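Local coordinates for conserved lipoprotein, putative (Clostridium novyi, PDB 4L1N) that is of unknown function but is probably a membrane-anchored lipoprotein with a DUF4652 domain related to beta-propellers, at residues Q184-E189 and L194-E199. Numbering follows the deposited sequence.
Sequences QILVYE and LESHEE
Ile185 with Glu199 and Val187 with His197 form the hydrogen-bonded pairs of an antiparallel hairpin, each pair exchanging two backbone N-H···O=C bonds, while Leu186–Glu198 and Tyr188–Ser196 are the non-hydrogen-bonded pairs between and beyond them. One further bond, Glu189 N to Glu195 O at 3.0 Å, carries the ladder past the strand end toward the turn.

The face bearing Val187 illustrates how a histidine can be fixed at both ring nitrogens. The imidazole of His197 takes the crowded position between backbone N and carbonyl carbon (chi1 78°), which brings it alongside Val187, whose CB sits over one ring face, 3.9 Å from the centroid, in a CH-pi contact. His197 ND1 donates an almost straight bond to the syn lone pair of Glu189 OE2 (2.7 Å), the carboxylate lying nearly coplanar with the ring. At the other nitrogen, NE2 of His197 reaches Glu199 OE2 at 3.1 Å, meeting it from above the carboxylate plane. The two bonds together fix the ring's orientation in this crystal, and the two acidic groups would probably draw it toward its protonated form. Glu199 also lays its carboxylate against Val187, CD to CG2 at 3.7 Å.

On the face of Leu186 and Tyr188, Leu186 CD1 and the ring of Tyr188 both rest against the Ser196 side chain. Gln184 NE2 lies 2.8 Å from Glu198 OE1, while Gln184 OE1 is hydrogen-bonded to Thr200 OG1.

Strand 180-188 is the middle of a three-stranded antiparallel sheet, flanked by 196-204 here and by 169-177 across its other edge, where Gln184 and Leu186 touch Val172.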
loop_
_atom_site.group_PDB
_atom_site.type_symbol
_atom_site.label_atom_id
_atom_site.label_comp_id
_atom_site.label_asym_id
_atom_site.label_seq_id
_atom_site.Cartn_x
_atom_site.Cartn_y
_atom_site.Cartn_z
ATOM N N GLN A 184 2.167 8.303 9.424
ATOM C CA GLN A 184 3.217 9.286 9.188
ATOM C C GLN A 184 2.910 10.066 7.973
ATOM O O GLN A 184 2.677 9.499 6.899
ATOM C CB GLN A 184 4.623 8.711 9.074
ATOM C CG GLN A 184 5.197 8.343 10.400
ATOM C CD GLN A 184 5.817 9.476 11.123
ATOM O OE1 GLN A 184 5.507 9.706 12.269
ATOM N NE2 GLN A 184 6.741 10.160 10.504
ATOM N N ILE A 185 2.943 11.385 8.129
ATOM C CA ILE A 185 2.677 12.296 7.030
ATOM C C ILE A 185 3.945 13.097 6.774
ATOM O O ILE A 185 4.575 13.530 7.719
ATOM C CB ILE A 185 1.443 13.193 7.383
ATOM C CG1 ILE A 185 0.249 12.328 7.745
ATOM C CG2 ILE A 185 1.085 14.177 6.259
ATOM C CD1 ILE A 185 -0.538 12.826 8.766
ATOM N N LEU A 186 4.330 13.260 5.516
ATOM C CA LEU A 186 5.434 14.121 5.105
ATOM C C LEU A 186 4.818 15.439 4.565
ATOM O O LEU A 186 4.096 15.438 3.546
ATOM C CB LEU A 186 6.325 13.424 4.064
ATOM C CG LEU A 186 7.401 14.286 3.358
ATOM C CD1 LEU A 186 8.629 14.456 4.222
ATOM C CD2 LEU A 186 7.771 13.699 1.982
ATOM N N VAL A 187 5.029 16.538 5.307
ATOM C CA VAL A 187 4.503 17.846 4.929
ATOM C C VAL A 187 5.577 18.709 4.263
ATOM O O VAL A 187 6.615 18.935 4.851
ATOM C CB VAL A 187 3.900 18.594 6.113
ATOM C CG1 VAL A 187 3.094 19.787 5.627
ATOM C CG2 VAL A 187 3.049 17.669 6.975
ATOM N N TYR A 188 5.318 19.176 3.029
ATOM C CA TYR A 188 6.154 20.114 2.301
ATOM C C TYR A 188 5.625 21.511 2.632
ATOM O O TYR A 188 4.414 21.689 2.745
ATOM C CB TYR A 188 6.122 19.818 0.812
ATOM C CG TYR A 188 6.922 18.597 0.389
ATOM C CD1 TYR A 188 8.318 18.647 0.291
ATOM C CD2 TYR A 188 6.284 17.433 -0.030
ATOM C CE1 TYR A 188 9.052 17.557 -0.176
ATOM C CE2 TYR A 188 7.009 16.329 -0.478
ATOM C CZ TYR A 188 8.393 16.390 -0.543
ATOM O OH TYR A 188 9.089 15.290 -1.008
ATOM N N GLU A 189 6.514 22.472 2.893
ATOM C CA GLU A 189 6.127 23.819 3.299
ATOM C C GLU A 189 5.483 24.615 2.173
ATOM O O GLU A 189 4.562 25.389 2.436
ATOM C CB GLU A 189 7.323 24.590 3.877
ATOM C CG GLU A 189 7.947 23.994 5.143
ATOM C CD GLU A 189 7.083 23.502 6.299
ATOM O OE1 GLU A 189 6.163 24.238 6.724
ATOM O OE2 GLU A 189 7.360 22.391 6.810
ATOM N N LEU A 194 11.318 21.989 -1.424
ATOM C CA LEU A 194 12.690 22.049 -0.946
ATOM C C LEU A 194 12.806 21.929 0.574
ATOM O O LEU A 194 13.897 21.711 1.081
ATOM C CB LEU A 194 13.351 23.373 -1.402
ATOM C CG LEU A 194 13.554 23.610 -2.915
ATOM C CD1 LEU A 194 14.312 24.870 -3.128
ATOM C CD2 LEU A 194 14.259 22.441 -3.597
ATOM N N GLU A 195 11.717 22.133 1.289
ATOM C CA GLU A 195 11.660 22.066 2.735
ATOM C C GLU A 195 10.453 21.290 3.132
ATOM O O GLU A 195 9.350 21.580 2.652
ATOM C CB GLU A 195 11.610 23.470 3.353
ATOM C CG GLU A 195 11.536 23.466 4.875
ATOM C CD GLU A 195 11.534 24.832 5.528
ATOM O OE1 GLU A 195 11.479 25.847 4.798
ATOM O OE2 GLU A 195 11.582 24.887 6.778
ATOM N N SER A 196 10.655 20.325 4.036
ATOM C CA SER A 196 9.587 19.494 4.549
ATOM C C SER A 196 9.743 19.253 6.047
ATOM O O SER A 196 10.796 19.552 6.618
ATOM C CB SER A 196 9.583 18.161 3.798
ATOM O OG SER A 196 10.504 17.220 4.329
ATOM N N HIS A 197 8.699 18.683 6.675
ATOM C CA HIS A 197 8.698 18.156 8.037
ATOM C C HIS A 197 7.799 16.893 8.082
ATOM O O HIS A 197 7.024 16.664 7.174
ATOM C CB HIS A 197 8.311 19.202 9.083
ATOM C CG HIS A 197 6.847 19.506 9.196
ATOM N ND1 HIS A 197 6.296 20.608 8.583
ATOM C CD2 HIS A 197 5.893 18.912 9.953
ATOM C CE1 HIS A 197 5.019 20.628 8.946
ATOM N NE2 HIS A 197 4.726 19.615 9.751
ATOM N N GLU A 198 7.906 16.086 9.134
ATOM C CA GLU A 198 7.084 14.893 9.316
ATOM C C GLU A 198 6.119 15.076 10.499
ATOM O O GLU A 198 6.391 15.852 11.414
ATOM C CB GLU A 198 7.974 13.670 9.530
ATOM C CG GLU A 198 8.660 13.243 8.248
ATOM C CD GLU A 198 9.265 11.850 8.195
ATOM O OE1 GLU A 198 8.961 11.015 9.078
ATOM O OE2 GLU A 198 10.044 11.593 7.249
ATOM N N GLU A 199 4.982 14.379 10.457
ATOM C CA GLU A 199 3.952 14.357 11.510
ATOM C C GLU A 199 3.574 12.926 11.845
ATOM O O GLU A 199 3.681 12.070 10.987
ATOM C CB GLU A 199 2.682 15.123 11.066
ATOM C CG GLU A 199 2.910 16.612 10.894
ATOM C CD GLU A 199 1.728 17.465 10.473
ATOM O OE1 GLU A 199 0.726 16.907 9.965
ATOM O OE2 GLU A 199 1.840 18.710 10.586
#